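Local coordinates for protein aldo-keto reductase family 1 member C1 (Caenorhabditis elegans, PDB 1QWK) that probably acts as an NADPH-dependent aldose reductase of the aldo-keto reductase family, built on a TIM barrel, at residues Q175-L180 with Q296-Q301; S197-A202 with G257-P262; Q137-Y142 with G167-H172. All coordinates share one frame; numbering follows the deposited sequence.

Interaction 1: residues Q175-L180 with Q296-Q301; sequences QVELHL and QRLFLQ
The carboxylate of Glu177 meets the Phe299 ring at its edge, the two planes standing 87° apart. OE1 of Glu177 lies near the ring plane, 3.6 Å from CD2 of Phe299. A second ring, that of Trp24, meets Phe299, and the guanidinium of Arg297 takes water 1 in plane at its edge. OE1 of Glu177 accepts the backbone N-H of Phe299 (N to OE1 2.9 Å), which arrives from above the carboxylate plane, 39° out of it, and it also accepts a hydrogen bond from water 1 (2.8 Å from OE1). The same water donates to O of Phe299 and accepts from NH1 of Arg297, so it links acid and base whose charged atoms, OE1 of Glu177 and NH1 of Arg297, stay 4.7 Å apart. The direct ion partner of Arg297 is Glu315, and Phe312 adds a cation-pi contact. The other oxygen, OE2 of Glu177, is modelled 2.8 Å from N of Leu298 as a second hydrogen bond, but its position is less certain. Glu177 reaches the loop because CG is anti to the backbone N (chi1 179°) and the chain beyond is extended. With an alanine here, the N-H of Phe299 and water 1 would probably lose their acceptor, and the strand end this tie to the loop. A carboxylate at the end of strand 173-177 thus holds the C-terminal loop through the backbone N-H of Phe299, and less surely that of Leu298, close to the predicted catalytic region; in aldo-keto reductases this loop commonly borders the substrate pocket.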
loop_
_atom_site.group_PDB
_atom_site.type_symbol
_atom_site.label_atom_id
_atom_site.label_comp_id
_atom_site.label_asym_id
_atom_site.label_seq_id
_atom_site.Cartn_x
_atom_site.Cartn_y
_atom_site.Cartn_z
ATOM N N GLN A 175 1.985 -5.324 3.526
ATOM C CA GLN A 175 2.042 -3.950 3.051
ATOM C C GLN A 175 2.621 -3.081 4.151
ATOM O O GLN A 175 2.054 -2.980 5.242
ATOM C CB GLN A 175 0.649 -3.442 2.666
ATOM C CG GLN A 175 0.673 -2.047 2.057
ATOM C CD GLN A 175 -0.689 -1.567 1.587
ATOM O OE1 GLN A 175 -1.386 -2.257 0.832
ATOM N NE2 GLN A 175 -1.063 -0.369 2.010
ATOM N N VAL A 176 3.758 -2.455 3.868
ATOM C CA VAL A 176 4.418 -1.610 4.855
ATOM C C VAL A 176 5.017 -0.354 4.235
ATOM O O VAL A 176 5.113 -0.227 3.014
ATOM C CB VAL A 176 5.575 -2.371 5.550
ATOM C CG1 VAL A 176 5.042 -3.589 6.291
ATOM C CG2 VAL A 176 6.620 -2.791 4.517
ATOM N N GLU A 177 5.404 0.579 5.097
ATOM C CA GLU A 177 6.046 1.806 4.656
ATOM C C GLU A 177 7.396 1.370 4.100
ATOM O O GLU A 177 8.143 0.665 4.771
ATOM C CB GLU A 177 6.278 2.749 5.839
ATOM C CG GLU A 177 6.973 4.045 5.443
ATOM C CD GLU A 177 7.375 4.896 6.637
ATOM O OE1 GLU A 177 6.818 4.686 7.736
ATOM O OE2 GLU A 177 8.238 5.788 6.461
ATOM N N LEU A 178 7.704 1.774 2.874
ATOM C CA LEU A 178 8.976 1.409 2.274
ATOM C C LEU A 178 9.348 2.397 1.181
ATOM O O LEU A 178 8.608 2.593 0.219
ATOM C CB LEU A 178 8.922 -0.014 1.697
ATOM C CG LEU A 178 10.256 -0.654 1.280
ATOM C CD1 LEU A 178 10.103 -2.169 1.250
ATOM C CD2 LEU A 178 10.711 -0.123 -0.080
ATOM N N HIS A 179 10.498 3.033 1.354
ATOM C CA HIS A 179 11.008 3.995 0.389
ATOM C C HIS A 179 12.510 4.099 0.602
ATOM O O HIS A 179 13.040 3.504 1.538
ATOM C CB HIS A 179 10.321 5.365 0.533
ATOM C CG HIS A 179 10.256 5.884 1.937
ATOM N ND1 HIS A 179 9.359 5.405 2.866
ATOM C CD2 HIS A 179 10.952 6.866 2.559
ATOM C CE1 HIS A 179 9.500 6.072 3.999
ATOM N NE2 HIS A 179 10.460 6.965 3.838
ATOM N N LEU A 180 13.201 4.827 -0.266
ATOM C CA LEU A 180 14.654 4.936 -0.158
ATOM C C LEU A 180 15.164 5.288 1.232
ATOM O O LEU A 180 16.130 4.687 1.711
ATOM C CB LEU A 180 15.193 5.955 -1.160
ATOM C CG LEU A 180 16.726 6.068 -1.195
ATOM C CD1 LEU A 180 17.343 4.710 -1.516
ATOM C CD2 LEU A 180 17.124 7.099 -2.239
ATOM N N GLN A 296 14.571 6.404 8.409
ATOM C CA GLN A 296 13.712 6.892 9.476
ATOM C C GLN A 296 12.256 6.632 9.135
ATOM O O GLN A 296 11.780 7.016 8.067
ATOM C CB GLN A 296 13.932 8.393 9.684
ATOM C CG GLN A 296 13.313 8.931 10.963
ATOM C CD GLN A 296 13.506 10.426 11.121
ATOM O OE1 GLN A 296 14.624 10.935 11.020
ATOM N NE2 GLN A 296 12.416 11.138 11.380
ATOM N N ARG A 297 11.555 5.975 10.049
ATOM C CA ARG A 297 10.144 5.665 9.855
ATOM C C ARG A 297 9.315 6.951 9.909
ATOM O O ARG A 297 9.386 7.703 10.880
ATOM C CB ARG A 297 9.682 4.695 10.945
ATOM C CG ARG A 297 8.276 4.162 10.760
ATOM C CD ARG A 297 7.835 3.376 11.980
ATOM N NE ARG A 297 8.641 2.184 12.233
ATOM C CZ ARG A 297 8.566 1.057 11.531
ATOM N NH1 ARG A 297 7.724 0.958 10.512
ATOM N NH2 ARG A 297 9.306 0.006 11.873
ATOM N N LEU A 298 8.529 7.200 8.863
ATOM C CA LEU A 298 7.692 8.399 8.788
ATOM C C LEU A 298 6.307 8.187 9.381
ATOM O O LEU A 298 5.694 9.116 9.908
ATOM C CB LEU A 298 7.535 8.848 7.332
ATOM C CG LEU A 298 8.808 9.213 6.563
ATOM C CD1 LEU A 298 8.456 9.623 5.136
ATOM C CD2 LEU A 298 9.525 10.342 7.284
ATOM N N PHE A 299 5.806 6.965 9.270
ATOM C CA PHE A 299 4.485 6.628 9.789
ATOM C C PHE A 299 4.618 5.764 11.035
ATOM O O PHE A 299 4.710 4.539 10.961
ATOM C CB PHE A 299 3.693 5.906 8.702
ATOM C CG PHE A 299 3.355 6.780 7.529
ATOM C CD1 PHE A 299 2.175 7.514 7.512
ATOM C CD2 PHE A 299 4.233 6.901 6.458
ATOM C CE1 PHE A 299 1.869 8.357 6.441
ATOM C CE2 PHE A 299 3.937 7.742 5.381
ATOM C CZ PHE A 299 2.753 8.471 5.375
ATOM N N LEU A 300 4.614 6.424 12.185
ATOM C CA LEU A 300 4.770 5.755 13.465
ATOM C C LEU A 300 3.540 4.996 13.963
ATOM O O LEU A 300 3.660 4.159 14.855
ATOM C CB LEU A 300 5.190 6.786 14.518
ATOM C CG LEU A 300 6.378 7.672 14.125
ATOM C CD1 LEU A 300 6.646 8.683 15.228
ATOM C CD2 LEU A 300 7.601 6.812 13.873
ATOM N N GLN A 301 2.370 5.281 13.394
ATOM C CA GLN A 301 1.134 4.622 13.818
ATOM C C GLN A 301 1.141 4.558 15.352
ATOM O O GLN A 301 0.847 3.512 15.940
ATOM C CB GLN A 301 1.058 3.196 13.242
ATOM C CG GLN A 301 1.357 3.090 11.746
ATOM C CD GLN A 301 0.331 3.810 10.872
ATOM O OE1 GLN A 301 -0.649 4.368 11.369
ATOM N NE2 GLN A 301 0.557 3.794 9.558
HETATM O O HOH W 1 5.695 2.617 9.186
#

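Interaction 2: residues S197-A202 with G257-P262; sequences SVTSYA and GCAILP
Thr199 and Leu261 lean together on one face of the sheet, their side chains crossing at a slant, with CG2 of Thr199 3.5 Å from CD1 of Leu261. Ala259 shares that face, its CB 3.7 Å from OG1 of Thr199. The threonine's rotation sorts its two branches: OG1 sits beside the backbone N and anti to the carbonyl carbon (chi1 -69°), which leaves the methyl for the leucine, while OG1 bonds Asn173 ND2. Ser200 and Ile260 point to the other face; OG of Ser200 turns to O of Leu178 and to Thr203. At the start of the pair CG1 of Val198 approaches SG of Cys258 to 3.9 Å.

The short parallel strands run 26° apart. N of Ala259 donates to O of Val198 at 2.9 Å, in the carbonyl plane. N of Ser200 returns the link to O of Ala259, also at 2.9 Å and almost straight (176°), and a weak, bent bond follows from N of Leu261 to O of Ser200. Water 2 joins N of Val198 to O of Gly257, and water 3 joins N of Ala202 to O of Leu261. Gly257, with positive phi, ends helix 245-255 in a Schellman motif. That helix packs on Ile260 through Leu250, Ala253 and Leu254, whereas Met16 of strand 15-17 touches Thr199 and Ala259 on the opposite face. Strands 197-201 and 259-261 are the seventh and eighth of the TIM barrel, and strand 173-177 flanks 197-201 on its other side.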
loop_
_atom_site.group_PDB
_atom_site.type_symbol
_atom_site.label_atom_id
_atom_site.label_comp_id
_atom_site.label_asym_id
_atom_site.label_seq_id
_atom_site.Cartn_x
_atom_site.Cartn_y
_atom_site.Cartn_z
ATOM N N SER A 197 4.727 -11.734 -0.564
ATOM C CA SER A 197 4.941 -10.582 -1.422
ATOM C C SER A 197 4.947 -9.334 -0.543
ATOM O O SER A 197 4.326 -9.315 0.524
ATOM C CB SER A 197 3.846 -10.479 -2.499
ATOM O OG SER A 197 2.578 -10.190 -1.936
ATOM N N VAL A 198 5.678 -8.312 -0.973
ATOM C CA VAL A 198 5.764 -7.068 -0.222
ATOM C C VAL A 198 5.242 -5.899 -1.046
ATOM O O VAL A 198 5.600 -5.745 -2.215
ATOM C CB VAL A 198 7.233 -6.745 0.185
ATOM C CG1 VAL A 198 7.284 -5.425 0.968
ATOM C CG2 VAL A 198 7.807 -7.882 1.012
ATOM N N THR A 199 4.379 -5.097 -0.434
ATOM C CA THR A 199 3.834 -3.916 -1.084
ATOM C C THR A 199 4.295 -2.714 -0.286
ATOM O O THR A 199 4.146 -2.661 0.940
ATOM C CB THR A 199 2.291 -3.911 -1.119
ATOM O OG1 THR A 199 1.826 -4.940 -2.000
ATOM C CG2 THR A 199 1.782 -2.560 -1.612
ATOM N N SER A 200 4.873 -1.754 -0.987
ATOM C CA SER A 200 5.367 -0.533 -0.376
ATOM C C SER A 200 4.357 0.594 -0.455
ATOM O O SER A 200 3.790 0.839 -1.521
ATOM C CB SER A 200 6.634 -0.075 -1.108
ATOM O OG SER A 200 6.746 1.345 -1.103
ATOM N N TYR A 201 4.112 1.267 0.664
ATOM C CA TYR A 201 3.253 2.447 0.617
ATOM C C TYR A 201 4.189 3.599 0.968
ATOM O O TYR A 201 5.286 3.358 1.483
ATOM C CB TYR A 201 2.031 2.358 1.553
ATOM C CG TYR A 201 2.238 2.354 3.053
ATOM C CD1 TYR A 201 2.648 3.503 3.741
ATOM C CD2 TYR A 201 1.901 1.230 3.803
ATOM C CE1 TYR A 201 2.703 3.528 5.142
ATOM C CE2 TYR A 201 1.952 1.245 5.194
ATOM C CZ TYR A 201 2.350 2.389 5.857
ATOM O OH TYR A 201 2.382 2.394 7.237
ATOM N N ALA A 202 3.783 4.829 0.661
ATOM C CA ALA A 202 4.615 6.013 0.896
ATOM C C ALA A 202 5.923 5.851 0.122
ATOM O O ALA A 202 6.994 6.261 0.575
ATOM C CB ALA A 202 4.898 6.187 2.388
ATOM N N GLY A 257 12.151 -5.583 -5.486
ATOM C CA GLY A 257 11.272 -6.742 -5.502
ATOM C C GLY A 257 9.929 -6.510 -4.839
ATOM O O GLY A 257 9.305 -7.455 -4.354
ATOM N N CYS A 258 9.471 -5.262 -4.829
ATOM C CA CYS A 258 8.198 -4.926 -4.194
ATOM C C CYS A 258 7.164 -4.378 -5.161
ATOM O O CYS A 258 7.492 -3.950 -6.267
ATOM C CB CYS A 258 8.403 -3.862 -3.112
ATOM S SG CYS A 258 9.629 -4.250 -1.862
ATOM N N ALA A 259 5.907 -4.406 -4.735
ATOM C CA ALA A 259 4.833 -3.823 -5.521
ATOM C C ALA A 259 4.775 -2.410 -4.934
ATOM O O ALA A 259 5.238 -2.192 -3.807
ATOM C CB ALA A 259 3.520 -4.557 -5.282
ATOM N N ILE A 260 4.224 -1.453 -5.673
ATOM C CA ILE A 260 4.160 -0.072 -5.192
ATOM C C ILE A 260 2.765 0.537 -5.262
ATOM O O ILE A 260 1.949 0.151 -6.099
ATOM C CB ILE A 260 5.125 0.839 -5.985
ATOM C CG1 ILE A 260 4.773 0.811 -7.474
ATOM C CG2 ILE A 260 6.569 0.384 -5.753
ATOM C CD1 ILE A 260 5.669 1.698 -8.352
ATOM N N LEU A 261 2.517 1.505 -4.380
ATOM C CA LEU A 261 1.233 2.198 -4.285
ATOM C C LEU A 261 1.361 3.718 -4.190
ATOM O O LEU A 261 1.093 4.297 -3.142
ATOM C CB LEU A 261 0.458 1.710 -3.055
ATOM C CG LEU A 261 -0.011 0.261 -3.023
ATOM C CD1 LEU A 261 -0.671 -0.043 -1.672
ATOM C CD2 LEU A 261 -0.986 0.014 -4.163
ATOM N N PRO A 262 1.783 4.383 -5.278
ATOM C CA PRO A 262 1.913 5.846 -5.244
ATOM C C PRO A 262 0.557 6.474 -4.888
ATOM O O PRO A 262 -0.477 6.064 -5.423
ATOM C CB PRO A 262 2.374 6.182 -6.664
ATOM C CG PRO A 262 1.808 5.054 -7.491
ATOM C CD PRO A 262 2.097 3.856 -6.615
HETATM O O HOH W 2 7.040 -8.825 -3.527
HETATM O O HOH W 3 1.685 5.822 -0.839
#

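Interaction 3: residues Q137-Y142 with G167-H172; sequences QFDAVY and GLTPVH
Asp139, on helix 131-143, and Thr169, in the loop entering strand 173-177, bring their CA atoms to 5.4 Å, the nearest backbone approach. OD1 of Asp139 accepts two bonds from this one residue. OG1 of Thr169 donates to OD1 at 2.6 Å, on the anti side and somewhat out of the carboxylate plane; N of Thr169 donates to OD1 at 3.0 Å from above that plane. CB of Asp139 points toward the loop, and chi1 of 173° then puts CG beside the carbonyl carbon, with OD1 at Thr169. CB of Leu168 packs beside the carboxylate, 3.5 Å from OD1 of Asp139. One turn on, Tyr142 receives Thr169 over a ring face: CG2 of Thr169 stands 3.9 Å from the Tyr142 ring centroid, 28° off the normal, a CH-pi contact. NE2 of His172 lies over the same face, 3.8 Å from CE1 of Tyr142, the two rings being oblique with planes 52° apart. One face of the imidazole carries O of Pro170. Outside the segments, OD2 of Asp139 pairs with Lys143, Tyr142 OH with Asn12, and ND1 of His172 with Ser11. Two donors and a lysine would probably keep Asp139 ionised, while NE2 of His172, buried against the tyrosine without a polar partner, is likely to disfavour a charged imidazole; the threonine hooks this loop to the helix well away from the annotated sites.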
loop_
_atom_site.group_PDB
_atom_site.type_symbol
_atom_site.label_atom_id
_atom_site.label_comp_id
_atom_site.label_asym_id
_atom_site.label_seq_id
_atom_site.Cartn_x
_atom_site.Cartn_y
_atom_site.Cartn_z
ATOM N N GLN A 137 -9.285 -15.563 11.538
ATOM C CA GLN A 137 -10.456 -15.005 10.861
ATOM C C GLN A 137 -10.167 -14.759 9.379
ATOM O O GLN A 137 -11.055 -14.886 8.533
ATOM C CB GLN A 137 -10.906 -13.698 11.521
ATOM C CG GLN A 137 -11.394 -13.849 12.953
ATOM C CD GLN A 137 -12.119 -12.617 13.442
ATOM O OE1 GLN A 137 -13.252 -12.349 13.036
ATOM N NE2 GLN A 137 -11.462 -11.843 14.298
ATOM N N PHE A 138 -8.925 -14.404 9.066
ATOM C CA PHE A 138 -8.547 -14.166 7.679
ATOM C C PHE A 138 -8.535 -15.485 6.922
ATOM O O PHE A 138 -8.944 -15.557 5.760
ATOM C CB PHE A 138 -7.182 -13.462 7.615
ATOM C CG PHE A 138 -7.280 -11.969 7.782
ATOM C CD1 PHE A 138 -7.488 -11.148 6.674
ATOM C CD2 PHE A 138 -7.287 -11.393 9.055
ATOM C CE1 PHE A 138 -7.707 -9.784 6.826
ATOM C CE2 PHE A 138 -7.509 -10.028 9.214
ATOM C CZ PHE A 138 -7.723 -9.217 8.097
ATOM N N ASP A 139 -8.074 -16.534 7.593
ATOM C CA ASP A 139 -8.040 -17.866 7.000
ATOM C C ASP A 139 -9.475 -18.241 6.617
ATOM O O ASP A 139 -9.720 -18.763 5.530
ATOM C CB ASP A 139 -7.494 -18.864 8.022
ATOM C CG ASP A 139 -7.577 -20.309 7.545
ATOM O OD1 ASP A 139 -6.869 -20.670 6.582
ATOM O OD2 ASP A 139 -8.362 -21.084 8.134
ATOM N N ALA A 140 -10.416 -17.948 7.512
ATOM C CA ALA A 140 -11.824 -18.257 7.288
ATOM C C ALA A 140 -12.449 -17.519 6.105
ATOM O O ALA A 140 -13.150 -18.132 5.301
ATOM C CB ALA A 140 -12.627 -17.976 8.558
ATOM N N VAL A 141 -12.215 -16.213 5.997
ATOM C CA VAL A 141 -12.793 -15.454 4.889
ATOM C C VAL A 141 -12.173 -15.887 3.562
ATOM O O VAL A 141 -12.835 -15.874 2.524
ATOM C CB VAL A 141 -12.642 -13.919 5.095
ATOM C CG1 VAL A 141 -13.365 -13.509 6.367
ATOM C CG2 VAL A 141 -11.170 -13.513 5.162
ATOM N N TYR A 142 -10.902 -16.280 3.600
ATOM C CA TYR A 142 -10.211 -16.757 2.405
ATOM C C TYR A 142 -10.866 -18.059 1.947
ATOM O O TYR A 142 -11.196 -18.222 0.774
ATOM C CB TYR A 142 -8.734 -17.021 2.714
ATOM C CG TYR A 142 -7.959 -17.625 1.560
ATOM C CD1 TYR A 142 -7.636 -16.868 0.432
ATOM C CD2 TYR A 142 -7.557 -18.958 1.594
ATOM C CE1 TYR A 142 -6.926 -17.431 -0.634
ATOM C CE2 TYR A 142 -6.852 -19.532 0.540
ATOM C CZ TYR A 142 -6.539 -18.766 -0.570
ATOM O OH TYR A 142 -5.832 -19.332 -1.611
ATOM N N GLY A 167 -0.198 -22.898 10.707
ATOM C CA GLY A 167 -0.399 -23.939 9.718
ATOM C C GLY A 167 -1.686 -23.781 8.928
ATOM O O GLY A 167 -2.202 -24.749 8.371
ATOM N N LEU A 168 -2.215 -22.564 8.888
ATOM C CA LEU A 168 -3.437 -22.290 8.141
ATOM C C LEU A 168 -3.030 -21.649 6.814
ATOM O O LEU A 168 -1.910 -21.854 6.335
ATOM C CB LEU A 168 -4.342 -21.337 8.936
ATOM C CG LEU A 168 -4.692 -21.780 10.361
ATOM C CD1 LEU A 168 -5.556 -20.718 11.031
ATOM C CD2 LEU A 168 -5.420 -23.123 10.319
ATOM N N THR A 169 -3.933 -20.883 6.212
ATOM C CA THR A 169 -3.627 -20.215 4.954
ATOM C C THR A 169 -2.400 -19.326 5.167
ATOM O O THR A 169 -2.328 -18.580 6.142
ATOM C CB THR A 169 -4.820 -19.347 4.485
ATOM O OG1 THR A 169 -5.949 -20.196 4.235
ATOM C CG2 THR A 169 -4.471 -18.591 3.208
ATOM N N PRO A 170 -1.403 -19.422 4.279
ATOM C CA PRO A 170 -0.203 -18.592 4.424
ATOM C C PRO A 170 -0.509 -17.109 4.229
ATOM O O PRO A 170 -1.516 -16.748 3.618
ATOM C CB PRO A 170 0.718 -19.122 3.326
ATOM C CG PRO A 170 0.333 -20.569 3.243
ATOM C CD PRO A 170 -1.180 -20.498 3.299
ATOM N N VAL A 171 0.347 -16.251 4.773
ATOM C CA VAL A 171 0.185 -14.815 4.588
ATOM C C VAL A 171 0.672 -14.593 3.152
ATOM O O VAL A 171 1.814 -14.912 2.830
ATOM C CB VAL A 171 1.067 -14.027 5.577
ATOM C CG1 VAL A 171 1.029 -12.542 5.243
ATOM C CG2 VAL A 171 0.578 -14.262 7.005
ATOM N N HIS A 172 -0.184 -14.048 2.288
ATOM C CA HIS A 172 0.184 -13.849 0.882
ATOM C C HIS A 172 0.876 -12.522 0.591
ATOM O O HIS A 172 1.625 -12.411 -0.382
ATOM C CB HIS A 172 -1.057 -13.935 -0.025
ATOM C CG HIS A 172 -1.862 -15.190 0.147
ATOM N ND1 HIS A 172 -1.336 -16.451 -0.041
ATOM C CD2 HIS A 172 -3.165 -15.370 0.461
ATOM C CE1 HIS A 172 -2.281 -17.353 0.150
ATOM N NE2 HIS A 172 -3.403 -16.724 0.455
#

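Overall arrangement
Interactions 1 and 2 meet through neighbouring strands 173-177 and 197-201, with centres about 11 Å apart. O of Val176 probably accepts from N of Tyr201 at 3.0 Å, and Tyr201 OH reaches on to Gln301 in the C-terminal loop. Both contacts lie near the predicted catalytic residues: the Leu261 side chain is about 6 Å from that of Lys81 and about 7 Å from that of Tyr52, and the Phe299 side chain is about 9 Å from those of Tyr52 and His114. Interaction 3 sits apart, its centre about 21 Å from that of interaction 2, yet O of His172 probably accepts from OG of Ser197 at 2.9 Å, joining the two segments where their strands begin.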